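Local coordinates for DUF6844 domain-containing protein (Francisella tularensis subsp. tularensis, PDB 4QVR), which is of unknown function but carries a DUF6844 domain and a signal sequence, consistent with export from the cytoplasm, at residues Ile147-Ala151 with Ile405-Ser410; Ile154-Ala159 with Arg399-Ile405; Leu207-Leu211 with Lys227-Leu231; Thr237-Thr242 with Ser381-Ser385; Gly246-Leu252 with Lys276-Met280. One frame throughout, in Å; residues are numbered along the deposited sequence.

Interaction 1 of 5, residues Ile147-Ala151 with Ile405-Ser410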
# COMPACT_ATOMS: atom_id res chain seq x y z
N ILE A 147 4.78 -1.27 0.07
CA ILE A 147 5.36 -1.97 -1.07
C ILE A 147 5.63 -3.42 -0.76
O ILE A 147 5.50 -4.30 -1.62
CB ILE A 147 6.66 -1.27 -1.55
CG1 ILE A 147 6.30 -0.05 -2.41
CG2 ILE A 147 7.52 -2.20 -2.38
CD1 ILE A 147 7.51 0.77 -2.85
N LYS A 148 6.00 -3.68 0.48
CA LYS A 148 6.26 -5.05 0.92
C LYS A 148 4.94 -5.82 0.95
O LYS A 148 4.87 -6.97 0.51
CB LYS A 148 6.91 -5.01 2.27
CG LYS A 148 7.42 -6.34 2.79
CD LYS A 148 8.26 -6.03 4.02
CE LYS A 148 9.01 -7.25 4.52
NZ LYS A 148 8.08 -8.32 4.92
N ALA A 149 3.89 -5.19 1.44
CA ALA A 149 2.59 -5.83 1.48
C ALA A 149 2.13 -6.10 0.06
O ALA A 149 1.62 -7.18 -0.22
CB ALA A 149 1.57 -4.96 2.22
N GLN A 150 2.31 -5.14 -0.84
CA GLN A 150 1.90 -5.36 -2.23
C GLN A 150 2.64 -6.50 -2.88
O GLN A 150 2.05 -7.32 -3.61
CB GLN A 150 2.12 -4.12 -3.07
CG GLN A 150 1.13 -3.02 -2.74
CD GLN A 150 1.40 -1.71 -3.47
OE1 GLN A 150 2.44 -1.49 -4.06
NE2 GLN A 150 0.44 -0.82 -3.37
N ALA A 151 3.91 -6.59 -2.58
CA ALA A 151 4.76 -7.60 -3.20
C ALA A 151 4.42 -8.99 -2.68
O ALA A 151 4.44 -9.97 -3.45
CB ALA A 151 6.23 -7.25 -2.98
N ILE A 405 10.03 -8.95 -6.43
CA ILE A 405 8.90 -8.16 -6.89
C ILE A 405 8.94 -6.77 -6.31
O ILE A 405 8.60 -5.80 -6.97
CB ILE A 405 7.57 -8.82 -6.45
CG1 ILE A 405 7.43 -10.17 -7.14
CG2 ILE A 405 6.37 -7.91 -6.74
CD1 ILE A 405 6.30 -11.03 -6.60
N GLU A 406 9.40 -6.70 -5.07
CA GLU A 406 9.47 -5.48 -4.29
C GLU A 406 10.40 -4.40 -4.92
O GLU A 406 10.02 -3.21 -5.03
CB GLU A 406 9.89 -5.89 -2.87
CG GLU A 406 9.79 -4.88 -1.76
CD GLU A 406 10.02 -5.51 -0.38
OE1 GLU A 406 10.18 -4.77 0.61
OE2 GLU A 406 10.04 -6.76 -0.26
N LYS A 407 11.58 -4.79 -5.36
CA LYS A 407 12.50 -3.82 -5.97
C LYS A 407 11.95 -3.37 -7.33
O LYS A 407 11.94 -2.18 -7.64
CB LYS A 407 13.91 -4.38 -6.12
CG LYS A 407 14.93 -3.29 -6.42
CD LYS A 407 16.36 -3.81 -6.42
CE LYS A 407 17.35 -2.68 -6.63
NZ LYS A 407 18.76 -3.16 -6.73
N THR A 408 11.48 -4.33 -8.12
CA THR A 408 10.89 -4.02 -9.41
C THR A 408 9.72 -3.05 -9.27
O THR A 408 9.55 -2.15 -10.05
CB THR A 408 10.35 -5.29 -10.07
OG1 THR A 408 11.37 -6.30 -10.05
CG2 THR A 408 9.93 -5.04 -11.49
N LEU A 409 8.93 -3.25 -8.24
CA LEU A 409 7.77 -2.42 -7.99
C LEU A 409 8.23 -1.05 -7.48
O LEU A 409 7.72 0.00 -7.90
CB LEU A 409 6.88 -3.14 -6.99
CG LEU A 409 5.44 -2.76 -6.76
CD1 LEU A 409 4.64 -2.70 -8.05
CD2 LEU A 409 4.88 -3.80 -5.81
N SER A 410 9.20 -1.06 -6.57
CA SER A 410 9.78 0.17 -6.06
C SER A 410 10.39 1.00 -7.21
O SER A 410 10.31 2.23 -7.23
CB SER A 410 10.88 -0.16 -5.05
OG SER A 410 11.54 1.02 -4.66
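Q150 OE1 rests 3.8 Å from L409 CD2 and is hydrogen-bonded to the hydroxyl of Y413, one turn further along helix 402-415. The buried amide oxygen is thus satisfied by the same helix whose leucine lies against it. The Q150 and L409 side chains meet at about a right angle, and L409 CD2 also touches Q150 CB. No hydrogen bond spans 147-151 and 405-410, so packing carries the contact. A151 sits where the backbones come nearest, its CA 5.3 Å from the CA of E406. Its CB meets I405 CG2 at 3.8 Å. One turn back, I147 CG2 packs on E406 CG at 3.6 Å, and I147 CD1 reaches the backbone of S410. With CG pointing opposite the backbone N (chi1 -168°) and the chain extended, E406 brings its carboxylate beside K148, OE1 lying 3.7 Å from K148 CB. The K148 chain bends at its last torsion, and its ammonium pairs with E152. K148 NZ and E406 OE2 stay 5.8 Å apart, so any attraction between them is probably modest. The segment axes cross at 122°. This is a steep helix-helix crossing, with an alanine at its closest point, that joins helix 134-159 to helix 402-415.

Interaction 2 of 5, residues Ile154-Ala159 with Arg399-Ile405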
# COMPACT_ATOMS: atom_id res chain seq x y z
N ILE A 154 1.23 -10.20 -4.40
CA ILE A 154 1.53 -10.69 -5.75
C ILE A 154 2.18 -12.07 -5.72
O ILE A 154 1.81 -12.97 -6.48
CB ILE A 154 2.39 -9.67 -6.52
CG1 ILE A 154 1.55 -8.42 -6.78
CG2 ILE A 154 2.87 -10.27 -7.84
CD1 ILE A 154 2.35 -7.25 -7.31
N SER A 155 3.12 -12.23 -4.81
CA SER A 155 3.83 -13.49 -4.64
C SER A 155 2.85 -14.62 -4.28
O SER A 155 2.95 -15.73 -4.77
CB SER A 155 4.87 -13.32 -3.53
OG SER A 155 5.67 -14.48 -3.37
N PHE A 156 1.90 -14.29 -3.42
CA PHE A 156 0.88 -15.22 -2.99
C PHE A 156 -0.02 -15.57 -4.19
O PHE A 156 -0.34 -16.72 -4.41
CB PHE A 156 0.08 -14.58 -1.86
CG PHE A 156 -0.96 -15.46 -1.30
CD1 PHE A 156 -2.17 -15.62 -1.96
CD2 PHE A 156 -0.74 -16.14 -0.11
CE1 PHE A 156 -3.15 -16.46 -1.46
CE2 PHE A 156 -1.71 -16.98 0.41
CZ PHE A 156 -2.92 -17.14 -0.27
N ILE A 157 -0.43 -14.57 -4.96
CA ILE A 157 -1.20 -14.83 -6.16
C ILE A 157 -0.43 -15.73 -7.14
O ILE A 157 -1.01 -16.66 -7.71
CB ILE A 157 -1.61 -13.53 -6.86
CG1 ILE A 157 -2.66 -12.81 -6.04
CG2 ILE A 157 -2.17 -13.80 -8.25
CD1 ILE A 157 -3.89 -13.67 -5.76
N SER A 158 0.87 -15.48 -7.33
CA SER A 158 1.67 -16.27 -8.29
C SER A 158 1.76 -17.75 -7.95
O SER A 158 1.90 -18.58 -8.84
CB SER A 158 3.08 -15.71 -8.44
OG SER A 158 3.84 -15.93 -7.25
N ALA A 159 1.68 -18.08 -6.67
CA ALA A 159 1.75 -19.46 -6.22
C ALA A 159 0.42 -20.24 -6.38
O ALA A 159 0.42 -21.42 -6.72
CB ALA A 159 2.22 -19.49 -4.78
N ARG A 399 5.77 -20.30 -6.86
CA ARG A 399 5.82 -19.01 -6.18
C ARG A 399 7.06 -18.23 -6.64
O ARG A 399 8.06 -18.81 -7.05
CB ARG A 399 5.83 -19.19 -4.65
CG ARG A 399 5.79 -17.87 -3.86
CD ARG A 399 5.84 -18.05 -2.34
NE ARG A 399 4.60 -18.54 -1.73
CZ ARG A 399 3.60 -17.77 -1.28
NH1 ARG A 399 2.54 -18.34 -0.72
NH2 ARG A 399 3.64 -16.44 -1.38
N ILE A 400 6.95 -16.91 -6.58
CA ILE A 400 8.02 -15.99 -6.97
C ILE A 400 8.41 -15.21 -5.73
O ILE A 400 7.54 -14.81 -4.97
CB ILE A 400 7.52 -15.00 -8.05
CG1 ILE A 400 6.91 -15.76 -9.24
CG2 ILE A 400 8.64 -14.05 -8.47
CD1 ILE A 400 7.85 -16.75 -9.91
N ASP A 401 9.71 -14.98 -5.53
CA ASP A 401 10.20 -14.25 -4.36
C ASP A 401 9.66 -12.83 -4.32
O ASP A 401 9.84 -12.06 -5.24
CB ASP A 401 11.74 -14.20 -4.31
CG ASP A 401 12.36 -15.50 -3.77
OD1 ASP A 401 11.68 -16.24 -3.03
OD2 ASP A 401 13.56 -15.76 -4.06
N ALA A 402 9.02 -12.49 -3.22
CA ALA A 402 8.47 -11.16 -3.01
C ALA A 402 9.57 -10.11 -3.00
O ALA A 402 9.33 -8.98 -3.38
CB ALA A 402 7.70 -11.11 -1.70
N THR A 403 10.76 -10.47 -2.53
CA THR A 403 11.86 -9.53 -2.48
C THR A 403 12.26 -9.07 -3.88
O THR A 403 12.67 -7.92 -4.07
CB THR A 403 13.05 -10.14 -1.73
OG1 THR A 403 13.32 -11.44 -2.26
CG2 THR A 403 12.70 -10.29 -0.27
N ASP A 404 12.12 -9.95 -4.85
CA ASP A 404 12.38 -9.60 -6.26
C ASP A 404 11.28 -8.66 -6.80
O ASP A 404 11.56 -7.69 -7.50
CB ASP A 404 12.45 -10.87 -7.11
CG ASP A 404 13.61 -11.79 -6.71
OD1 ASP A 404 14.69 -11.28 -6.32
OD2 ASP A 404 13.45 -13.03 -6.80
N ILE A 405 10.03 -8.95 -6.43
CA ILE A 405 8.90 -8.16 -6.89
C ILE A 405 8.94 -6.77 -6.31
O ILE A 405 8.60 -5.80 -6.97
CB ILE A 405 7.57 -8.82 -6.45
CG1 ILE A 405 7.43 -10.17 -7.14
CG2 ILE A 405 6.37 -7.91 -6.74
CD1 ILE A 405 6.30 -11.03 -6.60
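The backbone of R399 and I400 runs extended past the last turns of helix 134-159, with R399 CA 4.1 Å from A159 CA, before the chain enters helix 402-415. An extended segment leading into one helix thus packs on the C-terminal end of another.

S155 is central. Its hydroxyl donates to the I400 carbonyl; the modelled O-O distance is very short, and its exact length is doubtful. R399 NH2 approaches the same S155 OG near the guanidinium plane, in a weak bond of 3.5 Å. The R399 chain bends at chi3 (-74°), which turns the guanidinium across toward helix 134-159. A159 CB covers one face of the guanidinium, off toward its rim. A159 CB also touches R399 CB at 3.6 Å. R399 NH1 lies 4.0 Å from F156 CD2, with ring and guanidinium planes 71° apart. The F156 ring packs edge-to-face with Y117.

Toward the core, the chemistry turns apolar. I405 CD1 meets I154 CG2 at 3.7 Å, and I154 also packs on L241 and F245 of helix 224-246. I400 CG1 lies against S158, while I400 touches T237 of that helix.

S158 OG donates to S155 O at 2.6 Å within the helix, tilted 29° from the carbonyl plane. A159 N reaches S155 O from the same face. The S158 hydroxyl also accepts a weak bond from I400 N at 3.3 Å.

Interaction 3 of 5, residues Leu207-Leu211 with Lys227-Leu231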
# COMPACT_ATOMS: atom_id res chain seq x y z
N LEU A 207 9.40 -23.56 -32.28
CA LEU A 207 9.56 -23.65 -30.82
C LEU A 207 10.77 -22.85 -30.42
O LEU A 207 10.69 -22.00 -29.57
CB LEU A 207 9.76 -25.09 -30.33
CG LEU A 207 8.55 -25.93 -29.98
CD1 LEU A 207 8.99 -27.36 -29.72
CD2 LEU A 207 7.86 -25.35 -28.76
N ASP A 208 11.90 -23.14 -31.05
CA ASP A 208 13.15 -22.41 -30.76
C ASP A 208 12.96 -20.91 -30.84
O ASP A 208 13.49 -20.19 -30.03
CB ASP A 208 14.27 -22.82 -31.74
CG ASP A 208 14.68 -24.29 -31.61
OD1 ASP A 208 14.47 -24.91 -30.54
OD2 ASP A 208 15.24 -24.83 -32.60
N ASN A 209 12.23 -20.42 -31.85
CA ASN A 209 11.98 -18.99 -31.95
C ASN A 209 11.21 -18.48 -30.71
O ASN A 209 11.50 -17.41 -30.17
CB ASN A 209 11.19 -18.63 -33.22
CG ASN A 209 12.04 -18.63 -34.50
OD1 ASN A 209 13.19 -19.11 -34.54
ND2 ASN A 209 11.46 -18.09 -35.56
N GLN A 210 10.23 -19.25 -30.28
CA GLN A 210 9.44 -18.85 -29.11
C GLN A 210 10.27 -18.86 -27.85
O GLN A 210 10.10 -18.01 -26.99
CB GLN A 210 8.26 -19.78 -28.94
CG GLN A 210 7.21 -19.64 -30.03
CD GLN A 210 6.05 -20.56 -29.77
OE1 GLN A 210 5.05 -20.15 -29.18
NE2 GLN A 210 6.21 -21.81 -30.11
N LEU A 211 11.16 -19.83 -27.71
CA LEU A 211 12.04 -19.83 -26.55
C LEU A 211 12.93 -18.59 -26.57
O LEU A 211 13.05 -17.91 -25.58
CB LEU A 211 12.93 -21.05 -26.52
CG LEU A 211 12.29 -22.41 -26.26
CD1 LEU A 211 13.34 -23.50 -26.41
CD2 LEU A 211 11.66 -22.48 -24.88
N LYS A 227 11.69 -28.50 -24.20
CA LYS A 227 11.53 -27.14 -24.69
C LYS A 227 10.08 -26.69 -24.52
O LYS A 227 9.83 -25.56 -24.11
CB LYS A 227 11.93 -27.03 -26.17
CG LYS A 227 13.42 -27.19 -26.42
CD LYS A 227 13.75 -27.22 -27.90
CE LYS A 227 15.25 -27.30 -28.11
NZ LYS A 227 15.62 -27.33 -29.55
N LYS A 228 9.14 -27.57 -24.84
CA LYS A 228 7.72 -27.25 -24.71
C LYS A 228 7.30 -26.90 -23.28
O LYS A 228 6.50 -25.99 -23.08
CB LYS A 228 6.84 -28.40 -25.24
CG LYS A 228 6.92 -28.61 -26.74
CD LYS A 228 6.30 -29.94 -27.15
CE LYS A 228 6.50 -30.24 -28.62
NZ LYS A 228 5.95 -31.58 -28.95
N LYS A 229 7.85 -27.61 -22.29
CA LYS A 229 7.47 -27.37 -20.89
C LYS A 229 8.12 -26.12 -20.32
O LYS A 229 7.51 -25.40 -19.54
CB LYS A 229 7.78 -28.57 -20.00
CG LYS A 229 9.26 -28.85 -19.73
CD LYS A 229 9.41 -30.08 -18.83
CE LYS A 229 10.87 -30.45 -18.62
NZ LYS A 229 11.04 -31.75 -17.88
N ALA A 230 9.37 -25.87 -20.71
CA ALA A 230 10.08 -24.69 -20.24
C ALA A 230 9.35 -23.47 -20.72
O ALA A 230 9.32 -22.44 -20.04
CB ALA A 230 11.50 -24.68 -20.75
N LEU A 231 8.72 -23.62 -21.89
CA LEU A 231 7.96 -22.57 -22.54
C LEU A 231 6.60 -22.34 -21.89
O LEU A 231 6.25 -21.19 -21.60
CB LEU A 231 7.77 -22.94 -24.00
CG LEU A 231 7.17 -21.93 -24.96
CD1 LEU A 231 8.00 -20.65 -24.96
CD2 LEU A 231 7.13 -22.55 -26.35
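K227 leans across to the 207-211 helix along its whole length. Its CB lies 3.8 Å from L211 CD1, and CG comes to 3.7 Å from the same methyl. CD still touches that methyl and comes 3.6 Å from D208 OD1. CE comes next to OD1, and NZ ends in a salt bridge with D208 OD1 at 2.9 Å. The chain is extended beyond CG, which carries the ammonium that far. It reaches OD1 on the syn lone pair, the side of the other carboxylate oxygen.

The rest is mainly apolar packing. L231 CD2 meets L207 CD2 at 3.8 Å, and L231 CB lies 4.0 Å from L211 CD2. L231 CD1 and CD2 also lie against Q210, across it at about a right angle. L207 CD1 touches K228 CG at 3.8 Å, while the K228 ammonium pairs with E225. F221 and L216 of the connecting loop add contacts to K227 and L211.

The two helix segments run 33° apart in the same general direction. Together they form the outlying helical part of the DUF6844 region. One lysine joins apolar packing to a salt bridge. L211, under its methylenes, is buried; D208 is partly exposed, and the pairing probably helps hold the ammonium beside it.

Interaction 4 of 5, residues Thr237-Thr242 with Ser381-Ser385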
# COMPACT_ATOMS: atom_id res chain seq x y z
N THR A 237 4.02 -18.54 -15.56
CA THR A 237 4.65 -17.56 -14.65
C THR A 237 4.29 -16.13 -15.02
O THR A 237 4.03 -15.32 -14.13
CB THR A 237 6.19 -17.69 -14.64
OG1 THR A 237 6.56 -18.96 -14.10
CG2 THR A 237 6.84 -16.64 -13.81
N ILE A 238 4.27 -15.82 -16.32
CA ILE A 238 3.91 -14.46 -16.76
C ILE A 238 2.42 -14.20 -16.47
O ILE A 238 2.04 -13.12 -16.00
CB ILE A 238 4.17 -14.22 -18.26
CG1 ILE A 238 5.66 -14.40 -18.63
CG2 ILE A 238 3.73 -12.82 -18.66
CD1 ILE A 238 6.61 -13.45 -17.94
N LYS A 239 1.60 -15.20 -16.79
CA LYS A 239 0.16 -15.14 -16.56
C LYS A 239 -0.11 -14.82 -15.08
O LYS A 239 -0.81 -13.88 -14.78
CB LYS A 239 -0.48 -16.48 -16.97
CG LYS A 239 -1.99 -16.54 -16.86
CD LYS A 239 -2.51 -17.87 -17.41
CE LYS A 239 -4.04 -17.95 -17.36
NZ LYS A 239 -4.58 -17.81 -15.98
N SER A 240 0.49 -15.59 -14.18
CA SER A 240 0.37 -15.38 -12.73
C SER A 240 0.66 -13.96 -12.28
O SER A 240 -0.10 -13.38 -11.52
CB SER A 240 1.35 -16.28 -11.99
OG SER A 240 0.87 -17.59 -11.94
N LEU A 241 1.80 -13.44 -12.73
CA LEU A 241 2.25 -12.11 -12.36
C LEU A 241 1.37 -11.01 -12.90
O LEU A 241 1.14 -10.01 -12.22
CB LEU A 241 3.68 -11.90 -12.82
CG LEU A 241 4.70 -12.73 -12.04
CD1 LEU A 241 6.10 -12.66 -12.66
CD2 LEU A 241 4.70 -12.26 -10.59
N THR A 242 0.92 -11.18 -14.14
CA THR A 242 0.03 -10.21 -14.77
C THR A 242 -1.27 -10.13 -13.99
O THR A 242 -1.84 -9.08 -13.85
CB THR A 242 -0.27 -10.59 -16.23
OG1 THR A 242 0.93 -10.51 -17.00
CG2 THR A 242 -1.25 -9.62 -16.85
N SER A 381 5.93 -8.00 -15.49
CA SER A 381 6.01 -9.44 -15.29
C SER A 381 7.11 -10.05 -16.19
O SER A 381 7.79 -10.98 -15.78
CB SER A 381 4.67 -10.10 -15.61
OG SER A 381 3.66 -9.58 -14.79
N GLU A 382 7.25 -9.52 -17.40
CA GLU A 382 8.30 -10.02 -18.31
C GLU A 382 9.67 -9.62 -17.79
O GLU A 382 10.60 -10.44 -17.73
CB GLU A 382 8.09 -9.45 -19.71
CG GLU A 382 6.84 -9.97 -20.40
CD GLU A 382 6.53 -9.24 -21.69
OE1 GLU A 382 7.04 -8.12 -21.90
OE2 GLU A 382 5.75 -9.79 -22.50
N ASP A 383 9.77 -8.37 -17.36
CA ASP A 383 11.01 -7.79 -16.86
C ASP A 383 11.50 -8.52 -15.60
O ASP A 383 12.70 -8.58 -15.36
CB ASP A 383 10.78 -6.30 -16.57
CG ASP A 383 11.99 -5.44 -16.89
OD1 ASP A 383 12.73 -5.77 -17.85
OD2 ASP A 383 12.16 -4.39 -16.23
N ILE A 384 10.58 -9.07 -14.81
CA ILE A 384 10.94 -9.81 -13.60
C ILE A 384 11.39 -11.25 -13.87
O ILE A 384 12.35 -11.71 -13.28
CB ILE A 384 9.78 -9.84 -12.57
CG1 ILE A 384 9.63 -8.48 -11.91
CG2 ILE A 384 10.03 -10.87 -11.48
CD1 ILE A 384 8.47 -8.41 -10.95
N SER A 385 10.68 -11.94 -14.76
CA SER A 385 11.00 -13.35 -15.10
C SER A 385 12.40 -13.64 -15.68
O SER A 385 12.80 -14.80 -15.76
CB SER A 385 9.95 -13.89 -16.07
OG SER A 385 8.68 -13.91 -15.45
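This is a helix-helix crossing between helix 224-246 and residues 381-385 of helix 374-385. The segment axes pass 9.4 Å apart, and their directions differ by 130°. A serine meets a leucine at the crossing. L241 and S381 have the nearest CA atoms, and L241 CB is only 3.5 Å from S381 CB, a tight fit. S381 OG lies against L241 CB and is hydrogen-bonded to A377 O, one turn earlier in its own helix. T242 N is near S381 OG, but the angle is too poor for a bond. T242 N and T242 OG1 are both bonded to I238 O, the hydroxyl from above the carbonyl plane, 42° out of it.

I238 reaches over from the side. Its CD1 touches S381 O at 3.5 Å and E382 CA at 3.8 Å. T237 CG2 meets S385 OG at 3.7 Å, while the T237 hydroxyl bonds back to S233 O. L241 CD1 touches I384 CG2 only loosely, and F245 of the same helix also packs on S381 and I384. No hydrogen bond joins the two segments; the T237, T242, S381 and S385 hydroxyls bond within their own helices.

In S385, OG stands beside the backbone N (chi1 -63°) and donates to S381 O at 3.1 Å. S385 N bonds to that oxygen from the opposite face of the carbonyl plane, and I238 CD1 rests 3.3 Å from the serine OG.

Interaction 5 of 5, residues Gly246-Leu252 with Lys276-Met280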
# COMPACT_ATOMS: atom_id res chain seq x y z
N GLY A 246 -2.29 -6.73 -11.95
CA GLY A 246 -3.60 -6.18 -12.32
C GLY A 246 -4.53 -6.01 -11.10
O GLY A 246 -5.33 -5.08 -11.04
N ASN A 247 -4.43 -6.90 -10.13
CA ASN A 247 -5.26 -6.85 -8.94
C ASN A 247 -4.85 -5.84 -7.88
O ASN A 247 -5.56 -5.67 -6.89
CB ASN A 247 -5.27 -8.22 -8.26
CG ASN A 247 -5.92 -9.28 -9.10
OD1 ASN A 247 -6.45 -9.00 -10.16
ND2 ASN A 247 -5.90 -10.51 -8.62
N LEU A 248 -3.69 -5.20 -8.03
CA LEU A 248 -3.24 -4.24 -7.02
C LEU A 248 -4.24 -3.18 -6.73
O LEU A 248 -4.32 -2.69 -5.63
CB LEU A 248 -1.92 -3.56 -7.40
CG LEU A 248 -0.67 -4.38 -7.20
CD1 LEU A 248 0.55 -3.53 -7.53
CD2 LEU A 248 -0.62 -4.91 -5.78
N SER A 249 -5.00 -2.80 -7.74
CA SER A 249 -6.01 -1.79 -7.59
C SER A 249 -7.09 -2.22 -6.61
O SER A 249 -7.87 -1.38 -6.17
CB SER A 249 -6.59 -1.45 -8.97
OG SER A 249 -6.95 -2.65 -9.64
N GLY A 250 -7.14 -3.51 -6.26
CA GLY A 250 -8.11 -4.03 -5.27
C GLY A 250 -7.47 -4.26 -3.90
O GLY A 250 -8.14 -4.53 -2.92
N LEU A 251 -6.15 -4.14 -3.84
CA LEU A 251 -5.43 -4.34 -2.56
C LEU A 251 -5.42 -2.98 -1.85
O LEU A 251 -4.76 -2.05 -2.27
CB LEU A 251 -4.02 -4.85 -2.79
CG LEU A 251 -3.31 -5.29 -1.51
CD1 LEU A 251 -3.93 -6.57 -0.97
CD2 LEU A 251 -1.86 -5.52 -1.78
N LEU A 252 -6.15 -2.87 -0.76
CA LEU A 252 -6.33 -1.60 -0.09
C LEU A 252 -5.85 -1.60 1.38
O LEU A 252 -6.08 -2.57 2.08
CB LEU A 252 -7.82 -1.36 -0.10
CG LEU A 252 -8.44 -0.02 0.20
CD1 LEU A 252 -8.18 0.89 -0.98
CD2 LEU A 252 -9.93 -0.22 0.41
N LYS A 276 -14.57 -6.03 -5.54
CA LYS A 276 -15.48 -4.89 -5.70
C LYS A 276 -14.71 -3.59 -5.78
O LYS A 276 -15.01 -2.76 -6.64
CB LYS A 276 -16.51 -4.87 -4.60
CG LYS A 276 -17.38 -6.11 -4.67
CD LYS A 276 -18.53 -6.11 -3.68
CE LYS A 276 -19.43 -7.30 -3.97
NZ LYS A 276 -20.60 -7.39 -3.05
N ILE A 277 -13.72 -3.42 -4.91
CA ILE A 277 -12.86 -2.24 -4.95
C ILE A 277 -12.11 -2.22 -6.27
O ILE A 277 -12.03 -1.18 -6.93
CB ILE A 277 -11.90 -2.18 -3.75
CG1 ILE A 277 -12.68 -1.89 -2.48
CG2 ILE A 277 -10.84 -1.09 -3.96
CD1 ILE A 277 -13.37 -0.53 -2.46
N LYS A 278 -11.58 -3.36 -6.69
CA LYS A 278 -10.92 -3.41 -7.99
C LYS A 278 -11.89 -2.98 -9.11
O LYS A 278 -11.53 -2.21 -9.99
CB LYS A 278 -10.38 -4.80 -8.31
CG LYS A 278 -9.88 -4.89 -9.75
CD LYS A 278 -9.34 -6.26 -10.11
CE LYS A 278 -8.88 -6.27 -11.56
NZ LYS A 278 -8.15 -7.52 -11.88
N GLY A 279 -13.12 -3.51 -9.07
CA GLY A 279 -14.16 -3.21 -10.06
C GLY A 279 -14.66 -1.78 -10.01
O GLY A 279 -15.05 -1.22 -11.03
N MSE A 280 -14.67 -1.19 -8.82
CA MSE A 280 -15.09 0.18 -8.66
C MSE A 280 -14.12 1.08 -9.39
O MSE A 280 -14.54 1.96 -10.14
CB MSE A 280 -15.14 0.50 -7.18
CG MSE A 280 -15.65 1.91 -6.91
SE MSE A 280 -14.91 2.51 -5.19
CE MSE A 280 -12.99 2.68 -5.62
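The N247 amide is the flat group here, and K278 NZ binds it through the carbonyl oxygen. The bond from K278 NZ to N247 OD1 is 2.8 Å, with the ammonium tilted 18° from the carbonyl plane. The other end of the amide, ND2, is hydrogen-bonded to Y153 OH on helix 134-159. One lysine and one tyrosine therefore fix the rotation of the amide. The contact joins the short 3-10 turn 248-250, which leads into strand 251-261, to helix 275-285, which follows the strand 264-273 of the same antiparallel sheet.

K278 lies along the turn. Its chain is fully extended, with CG opposite the backbone N (chi1 172°). K278 CB packs on G250 CA, and K278 CG lies 3.7 Å from S249 OG. Further out, K278 CE is 3.8 Å from G246 O. G250 CA also lies 3.8 Å from K278 N, so the backbones are in contact there. G250 is hydrogen-bonded through its backbone to S274, just before the helix.

I277 packs beside the start of strand 251-261. Its CG1 is 4.3 Å from L252 CD2, and L252 goes on to touch I318 and V320 of strand 318-322. I277 CG2 rests against the carbonyl oxygen of S249, at 3.7 Å.

In the fold
All five contacts are partly buried; interaction 1 is the most central and interaction 3 the most outlying, its centre about 36 Å from the chain centre. Interactions 1 and 2 hold the same two helices, 134-159 and 402-415, and share I405. Interaction 1 is packing without a cross bond; interaction 2, nearer the helix end, adds serine and arginine bonds. Interaction 4 touches both, through I384 on T408 and L241 on I154, and its hydroxyls bond mainly within their own helices. Interaction 5 meets interaction 1 where L248 and L251 pack on Q150. Interaction 3 shares helix 224-246 with interaction 4. It has a salt bridge, whereas the lysine of interaction 5 binds an amide.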